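Local atomic coordinates of maleylacetate reductase (Agrobacterium tumefaciens, PDB entry 3HL0), a protein that catalyses the NADH-dependent reduction of maleylacetate to 3-oxoadipate, probably in gamma-resorcylate catabolism, as a member of the iron-containing alcohol dehydrogenase family. Residues Ser124-Leu130 with Arg142-Pro148; Ala79-Arg84 with Ile106-Ala112. All blocks are in the same frame, centred on the assembly; numbering follows the deposited sequence.

Contact 1 (Ser124-Leu130 with Arg142-Pro148); sequences SEVTPIL and RGPEILP. With NAD (nicotinamide-adenine-dinucleotide), chain D.
The carbonyl oxygen of Pro128 is gripped twice from Arg142-Pro148: Gly143 N donates to Pro128 O at 3.1 Å, and the CA-H of Arg142 adds a weaker contact. The N-H of Gly143 is tilted 22° from the carbonyl plane. This is the mouth of the beta hairpin 129-134/137-142, where Ile129 and Arg142 form an antiparallel non-hydrogen-bonded pair beside the nicotinamide of NAD. Ile146 points toward segment 124-130, and its branching lets it serve two neighbours, CG2 lying 3.4 Å from Pro128 O and CD1 3.9 Å from Leu130 CB. Segment 124-130 in turn reads the nicotinamide amide. Thr127 OG1 donates to NAD O7N at 2.6 Å and also accepts from Ile129 N in an ST turn, while NAD N7N donates to Ile129 O at 2.9 Å. The Arg142 chain leaves with CG wedged between its backbone N and carbonyl carbon (chi1 68°), then bends twice, laying the guanidinium alongside Ile129, whose CG1 sits 3.6 Å above its plane. Pro148 presses CG on Glu125 O at 3.3 Å, and Leu147 CD1 rests 3.6 Å from the carbonyl carbon of Thr127.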
loop_
_atom_site.group_PDB
_atom_site.type_symbol
_atom_site.label_atom_id
_atom_site.label_comp_id
_atom_site.label_asym_id
_atom_site.label_seq_id
_atom_site.Cartn_x
_atom_site.Cartn_y
_atom_site.Cartn_z
ATOM N N SER A 124 17.420 1.708 -0.546
ATOM C CA SER A 124 17.771 2.065 0.873
ATOM C C SER A 124 18.895 1.202 1.420
ATOM O O SER A 124 19.654 1.638 2.323
ATOM C CB SER A 124 16.543 1.828 1.737
ATOM O OG SER A 124 16.757 2.292 3.074
ATOM N N GLU A 125 18.991 -0.029 0.914
ATOM C CA GLU A 125 19.995 -1.008 1.383
ATOM C C GLU A 125 21.460 -0.529 1.314
ATOM O O GLU A 125 22.332 -1.100 2.014
ATOM C CB GLU A 125 19.840 -2.336 0.666
ATOM C CG GLU A 125 20.085 -2.209 -0.839
ATOM C CD GLU A 125 18.832 -1.869 -1.673
ATOM O OE1 GLU A 125 17.790 -1.425 -1.137
ATOM O OE2 GLU A 125 18.918 -2.052 -2.906
ATOM N N VAL A 126 21.732 0.474 0.462
ATOM C CA VAL A 126 23.097 1.022 0.351
ATOM C C VAL A 126 23.158 2.517 0.646
ATOM O O VAL A 126 24.039 3.249 0.150
ATOM C CB VAL A 126 23.767 0.718 -1.030
ATOM C CG1 VAL A 126 24.157 -0.784 -1.132
ATOM C CG2 VAL A 126 22.830 1.144 -2.161
ATOM N N THR A 127 22.254 2.971 1.512
ATOM C CA THR A 127 22.344 4.345 1.979
ATOM C C THR A 127 22.420 4.412 3.502
ATOM O O THR A 127 21.941 3.506 4.207
ATOM C CB THR A 127 21.130 5.244 1.554
ATOM O OG1 THR A 127 20.072 5.086 2.513
ATOM C CG2 THR A 127 20.672 4.969 0.150
ATOM N N PRO A 128 23.010 5.491 4.037
ATOM C CA PRO A 128 23.078 5.640 5.487
ATOM C C PRO A 128 21.893 6.472 6.032
ATOM O O PRO A 128 21.972 6.989 7.153
ATOM C CB PRO A 128 24.408 6.376 5.689
ATOM C CG PRO A 128 24.438 7.323 4.510
ATOM C CD PRO A 128 23.857 6.488 3.349
ATOM N N ILE A 129 20.810 6.573 5.246
ATOM C CA ILE A 129 19.691 7.463 5.587
ATOM C C ILE A 129 18.543 6.682 6.229
ATOM O O ILE A 129 18.214 5.575 5.772
ATOM C CB ILE A 129 19.180 8.148 4.296
ATOM C CG1 ILE A 129 20.339 8.848 3.559
ATOM C CG2 ILE A 129 18.086 9.136 4.599
ATOM C CD1 ILE A 129 19.990 9.157 2.049
ATOM N N LEU A 130 17.939 7.237 7.290
ATOM C CA LEU A 130 16.786 6.590 7.920
ATOM C C LEU A 130 15.667 7.620 8.170
ATOM O O LEU A 130 15.923 8.644 8.789
ATOM C CB LEU A 130 17.212 5.940 9.257
ATOM C CG LEU A 130 16.058 5.457 10.140
ATOM C CD1 LEU A 130 15.237 4.321 9.488
ATOM C CD2 LEU A 130 16.607 5.037 11.527
ATOM N N ARG A 142 20.866 10.614 9.186
ATOM C CA ARG A 142 21.812 9.766 8.516
ATOM C C ARG A 142 23.068 9.605 9.350
ATOM O O ARG A 142 23.377 10.450 10.209
ATOM C CB ARG A 142 22.135 10.309 7.128
ATOM C CG ARG A 142 22.907 11.598 7.152
ATOM C CD ARG A 142 23.800 11.639 5.945
ATOM N NE ARG A 142 23.013 11.813 4.748
ATOM C CZ ARG A 142 23.357 11.367 3.538
ATOM N NH1 ARG A 142 24.486 10.692 3.334
ATOM N NH2 ARG A 142 22.541 11.587 2.531
ATOM N N GLY A 143 23.778 8.509 9.117
ATOM C CA GLY A 143 25.057 8.290 9.777
ATOM C C GLY A 143 25.590 6.907 9.493
ATOM O O GLY A 143 24.836 6.035 9.049
ATOM N N PRO A 144 26.886 6.679 9.779
ATOM C CA PRO A 144 27.540 5.402 9.484
ATOM C C PRO A 144 26.925 4.201 10.215
ATOM O O PRO A 144 26.966 3.070 9.697
ATOM C CB PRO A 144 29.016 5.641 9.884
ATOM C CG PRO A 144 29.027 6.935 10.662
ATOM C CD PRO A 144 27.835 7.719 10.207
ATOM N N GLU A 145 26.322 4.449 11.374
ATOM C CA GLU A 145 25.649 3.387 12.141
ATOM C C GLU A 145 24.343 2.886 11.468
ATOM O O GLU A 145 23.743 1.885 11.900
ATOM C CB GLU A 145 25.402 3.829 13.596
ATOM C CG GLU A 145 24.303 4.903 13.817
ATOM C CD GLU A 145 24.706 6.358 13.456
ATOM O OE1 GLU A 145 25.872 6.625 13.063
ATOM O OE2 GLU A 145 23.815 7.247 13.569
ATOM N N ILE A 146 23.890 3.577 10.426
ATOM C CA ILE A 146 22.651 3.153 9.713
ATOM C C ILE A 146 22.976 2.304 8.486
ATOM O O ILE A 146 22.161 1.449 8.072
ATOM C CB ILE A 146 21.841 4.414 9.317
ATOM C CG1 ILE A 146 21.401 5.133 10.599
ATOM C CG2 ILE A 146 20.645 4.079 8.381
ATOM C CD1 ILE A 146 20.904 6.517 10.375
ATOM N N LEU A 147 24.125 2.567 7.851
ATOM C CA LEU A 147 24.509 1.865 6.605
ATOM C C LEU A 147 24.576 0.344 6.797
ATOM O O LEU A 147 25.354 -0.135 7.657
ATOM C CB LEU A 147 25.851 2.370 6.062
ATOM C CG LEU A 147 26.255 1.823 4.700
ATOM C CD1 LEU A 147 25.286 2.237 3.567
ATOM C CD2 LEU A 147 27.672 2.316 4.439
ATOM N N PRO A 148 23.760 -0.427 6.033
ATOM C CA PRO A 148 23.831 -1.895 6.233
ATOM C C PRO A 148 25.191 -2.531 5.873
ATOM O O PRO A 148 25.842 -2.141 4.896
ATOM C CB PRO A 148 22.707 -2.449 5.326
ATOM C CG PRO A 148 21.728 -1.291 5.262
ATOM C CD PRO A 148 22.594 -0.042 5.206
HETATM P PA NAD D . 7.671 -0.742 0.557
HETATM O O1A NAD D . 8.887 -1.296 1.215
HETATM O O2A NAD D . 6.829 0.200 1.328
HETATM O O5B NAD D . 6.864 -1.950 -0.101
HETATM C C5B NAD D . 5.523 -1.717 -0.544
HETATM C C4B NAD D . 4.783 -3.045 -0.474
HETATM O O4B NAD D . 5.320 -3.926 -1.460
HETATM C C3B NAD D . 4.938 -3.721 0.901
HETATM O O3B NAD D . 3.692 -4.268 1.372
HETATM C C2B NAD D . 5.937 -4.814 0.598
HETATM O O2B NAD D . 5.817 -5.933 1.452
HETATM C C1B NAD D . 5.616 -5.178 -0.859
HETATM N N9A NAD D . 6.756 -5.801 -1.573
HETATM C C8A NAD D . 8.050 -5.322 -1.655
HETATM N N7A NAD D . 8.784 -6.175 -2.405
HETATM C C5A NAD D . 7.989 -7.218 -2.802
HETATM C C6A NAD D . 8.237 -8.358 -3.566
HETATM N N6A NAD D . 9.338 -8.526 -4.344
HETATM N N1A NAD D . 7.159 -9.224 -3.753
HETATM C C2A NAD D . 5.915 -8.946 -3.232
HETATM N N3A NAD D . 5.664 -7.822 -2.489
HETATM C C4A NAD D . 6.710 -6.968 -2.280
HETATM O O3 NAD D . 8.070 0.121 -0.772
HETATM P PN NAD D . 9.467 0.831 -1.196
HETATM O O1N NAD D . 9.080 1.793 -2.269
HETATM O O2N NAD D . 10.399 -0.260 -1.476
HETATM O O5D NAD D . 9.946 1.664 0.082
HETATM C C5D NAD D . 9.364 2.916 0.434
HETATM C C4D NAD D . 9.918 3.295 1.808
HETATM O O4D NAD D . 11.336 3.269 1.736
HETATM C C3D NAD D . 9.530 4.729 2.149
HETATM O O3D NAD D . 9.370 4.808 3.574
HETATM C C2D NAD D . 10.735 5.518 1.695
HETATM O O2D NAD D . 10.886 6.788 2.331
HETATM C C1D NAD D . 11.858 4.557 2.037
HETATM N N1N NAD D . 13.077 4.784 1.271
HETATM C C2N NAD D . 14.197 5.085 1.985
HETATM C C3N NAD D . 15.378 5.310 1.309
HETATM C C7N NAD D . 16.530 5.590 2.183
HETATM O O7N NAD D . 17.696 5.721 1.529
HETATM N N7N NAD D . 16.398 5.708 3.527
HETATM C C4N NAD D . 15.487 5.192 -0.121
HETATM C C5N NAD D . 14.323 4.888 -0.831
HETATM C C6N NAD D . 13.125 4.693 -0.122
HETATM O O HOH W 1 25.154 -1.330 2.374
#

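Contact 2 (Ala79-Arg84 with Ile106-Ala112); sequences AVEAYR and IALRTDA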
loop_
_atom_site.group_PDB
_atom_site.type_symbol
_atom_site.label_atom_id
_atom_site.label_comp_id
_atom_site.label_asym_id
_atom_site.label_seq_id
_atom_site.Cartn_x
_atom_site.Cartn_y
_atom_site.Cartn_z
ATOM N N ALA A 79 9.894 -4.077 17.885
ATOM C CA ALA A 79 10.851 -4.926 17.172
ATOM C C ALA A 79 12.151 -5.063 17.954
ATOM O O ALA A 79 12.777 -6.123 17.963
ATOM C CB ALA A 79 11.145 -4.354 15.780
ATOM N N VAL A 80 12.580 -3.976 18.585
ATOM C CA VAL A 80 13.785 -4.018 19.414
ATOM C C VAL A 80 13.577 -4.936 20.620
ATOM O O VAL A 80 14.468 -5.712 20.968
ATOM C CB VAL A 80 14.234 -2.586 19.860
ATOM C CG1 VAL A 80 15.354 -2.646 20.893
ATOM C CG2 VAL A 80 14.695 -1.786 18.637
ATOM N N GLU A 81 12.389 -4.882 21.221
ATOM C CA GLU A 81 12.064 -5.833 22.280
ATOM C C GLU A 81 12.152 -7.272 21.739
ATOM O O GLU A 81 12.669 -8.144 22.420
ATOM C CB GLU A 81 10.692 -5.542 22.883
ATOM C CG GLU A 81 10.674 -4.242 23.661
ATOM C CD GLU A 81 9.268 -3.744 23.990
ATOM O OE1 GLU A 81 8.289 -4.213 23.360
ATOM O OE2 GLU A 81 9.151 -2.868 24.886
ATOM N N ALA A 82 11.687 -7.494 20.503
ATOM C CA ALA A 82 11.757 -8.821 19.883
ATOM C C ALA A 82 13.209 -9.251 19.614
ATOM O O ALA A 82 13.580 -10.406 19.914
ATOM C CB ALA A 82 10.924 -8.841 18.584
ATOM N N TYR A 83 14.028 -8.315 19.126
ATOM C CA TYR A 83 15.470 -8.530 18.902
ATOM C C TYR A 83 16.164 -8.954 20.196
ATOM O O TYR A 83 16.955 -9.919 20.229
ATOM C CB TYR A 83 16.101 -7.250 18.318
ATOM C CG TYR A 83 17.582 -7.308 18.039
ATOM C CD1 TYR A 83 18.061 -7.728 16.794
ATOM C CD2 TYR A 83 18.513 -6.917 19.010
ATOM C CE1 TYR A 83 19.425 -7.762 16.515
ATOM C CE2 TYR A 83 19.875 -6.950 18.743
ATOM C CZ TYR A 83 20.325 -7.379 17.512
ATOM O OH TYR A 83 21.679 -7.403 17.293
ATOM N N ARG A 84 15.852 -8.243 21.279
ATOM C CA ARG A 84 16.454 -8.553 22.576
ATOM C C ARG A 84 15.993 -9.912 23.073
ATOM O O ARG A 84 16.833 -10.778 23.414
ATOM C CB ARG A 84 16.179 -7.430 23.589
ATOM C CG ARG A 84 16.948 -6.164 23.185
ATOM C CD ARG A 84 16.722 -4.974 24.093
ATOM N NE ARG A 84 17.623 -3.897 23.701
ATOM C CZ ARG A 84 17.366 -2.602 23.826
ATOM N NH1 ARG A 84 16.200 -2.195 24.323
ATOM N NH2 ARG A 84 18.266 -1.710 23.413
ATOM N N ILE A 106 16.287 -0.511 14.009
ATOM C CA ILE A 106 16.734 -1.460 15.046
ATOM C C ILE A 106 18.253 -1.314 15.217
ATOM O O ILE A 106 18.734 -1.225 16.327
ATOM C CB ILE A 106 16.358 -2.929 14.676
ATOM C CG1 ILE A 106 14.846 -3.110 14.706
ATOM C CG2 ILE A 106 17.067 -3.939 15.602
ATOM C CD1 ILE A 106 14.376 -4.408 14.001
ATOM N N ALA A 107 19.003 -1.245 14.117
ATOM C CA ALA A 107 20.455 -1.036 14.195
ATOM C C ALA A 107 20.808 0.258 14.941
ATOM O O ALA A 107 21.764 0.268 15.751
ATOM C CB ALA A 107 21.071 -1.028 12.784
ATOM N N LEU A 108 20.058 1.326 14.703
ATOM C CA LEU A 108 20.316 2.600 15.416
ATOM C C LEU A 108 20.283 2.429 16.938
ATOM O O LEU A 108 21.041 3.076 17.665
ATOM C CB LEU A 108 19.320 3.692 14.985
ATOM C CG LEU A 108 19.386 5.072 15.636
ATOM C CD1 LEU A 108 20.688 5.774 15.246
ATOM C CD2 LEU A 108 18.213 5.882 15.147
ATOM N N ARG A 109 19.423 1.535 17.407
ATOM C CA ARG A 109 19.122 1.419 18.818
ATOM C C ARG A 109 19.911 0.309 19.493
ATOM O O ARG A 109 20.050 0.288 20.718
ATOM C CB ARG A 109 17.619 1.182 18.988
ATOM C CG ARG A 109 16.819 2.452 18.708
ATOM C CD ARG A 109 15.375 2.156 18.412
ATOM N NE ARG A 109 14.600 3.386 18.325
ATOM C CZ ARG A 109 14.432 4.105 17.209
ATOM N NH1 ARG A 109 14.992 3.749 16.065
ATOM N NH2 ARG A 109 13.703 5.208 17.233
ATOM N N THR A 110 20.443 -0.624 18.710
ATOM C CA THR A 110 21.052 -1.829 19.278
ATOM C C THR A 110 22.438 -2.132 18.703
ATOM O O THR A 110 23.104 -3.088 19.138
ATOM C CB THR A 110 20.213 -3.069 18.949
ATOM O OG1 THR A 110 20.294 -3.294 17.533
ATOM C CG2 THR A 110 18.744 -2.907 19.344
ATOM N N ASP A 111 22.841 -1.371 17.696
ATOM C CA ASP A 111 24.027 -1.666 16.880
ATOM C C ASP A 111 24.023 -3.073 16.216
ATOM O O ASP A 111 25.083 -3.612 15.874
ATOM C CB ASP A 111 25.329 -1.404 17.654
ATOM C CG ASP A 111 26.409 -0.762 16.779
ATOM O OD1 ASP A 111 26.066 0.021 15.855
ATOM O OD2 ASP A 111 27.599 -1.046 17.028
ATOM N N ALA A 112 22.833 -3.654 16.022
ATOM C CA ALA A 112 22.698 -4.921 15.273
ATOM C C ALA A 112 23.413 -4.779 13.937
ATOM O O ALA A 112 23.271 -3.739 13.266
ATOM C CB ALA A 112 21.212 -5.209 15.001
#
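Tyr83 meets Ile106 and Thr110 across one face of its ring, with Ile106 CG2 4.1 Å from Tyr83 CD1 and Thr110 OG1 farther along that face, near CE2. With CG opposite the backbone N, chi1 180° extends the ring away from its helix, past both side chains, to bring Tyr83 OH within 3.2 Å of Ala112 CB. The small methyl of Ala112 approaches the phenol end of the ring obliquely. Ile106 divides its branches: CG2 goes to the tyrosine, while CD1 packs at 3.7 Å on Ala79 CB. The helices 73-85 and 97-110 flank the same side of the parallel sheet in the Rossmann-like, nucleotide-binding half of the enzyme, and their segments cross at -61° with axes 10.3 Å apart. Tyr83 and Ile106 both also touch Val91 of strand 90-95. Val80 presents its two methyls to different partners. CG1 meets Thr110 CG2 tip to tip at 3.7 Å and also lies over the guanidinium of Arg84, whereas the Val80 and Arg109 side chains cross at about a right angle, CG2 against CD; the charged end of Arg109 runs on to Gln132. Threonine suits this place, where the chain turns toward Ala112, because its hydroxyl is used twice: Thr110 OG1 donates to Ile106 O at 2.9 Å, above the carbonyl plane and opposite Arg109 N, and accepts from Ala112 N at 3.0 Å in an ST turn.

Contact 2 is a buried helix-helix junction, its centre about 22 Å from the centre of the chain, whereas the centre of contact 1 lies about 12 Å from that point, partly buried and beside the cofactor. Their chemistry follows: contact 2 has no hydrogen bond between its segments and relies on methyls and a ring, while contact 1 joins a loop to a hairpin mouth through a backbone bond, with neighbouring groups of segment 124-130 binding NAD. Helix 97-110 links the two. Lys104, two residues before Ile106, hydrogen-bonds the carbonyl oxygens of Ser124, Thr127 and Ile129, and Leu108 on the same helix packs against Leu130 and Glu145 of contact 1, its CD2 4.0 Å from Leu130 CD2.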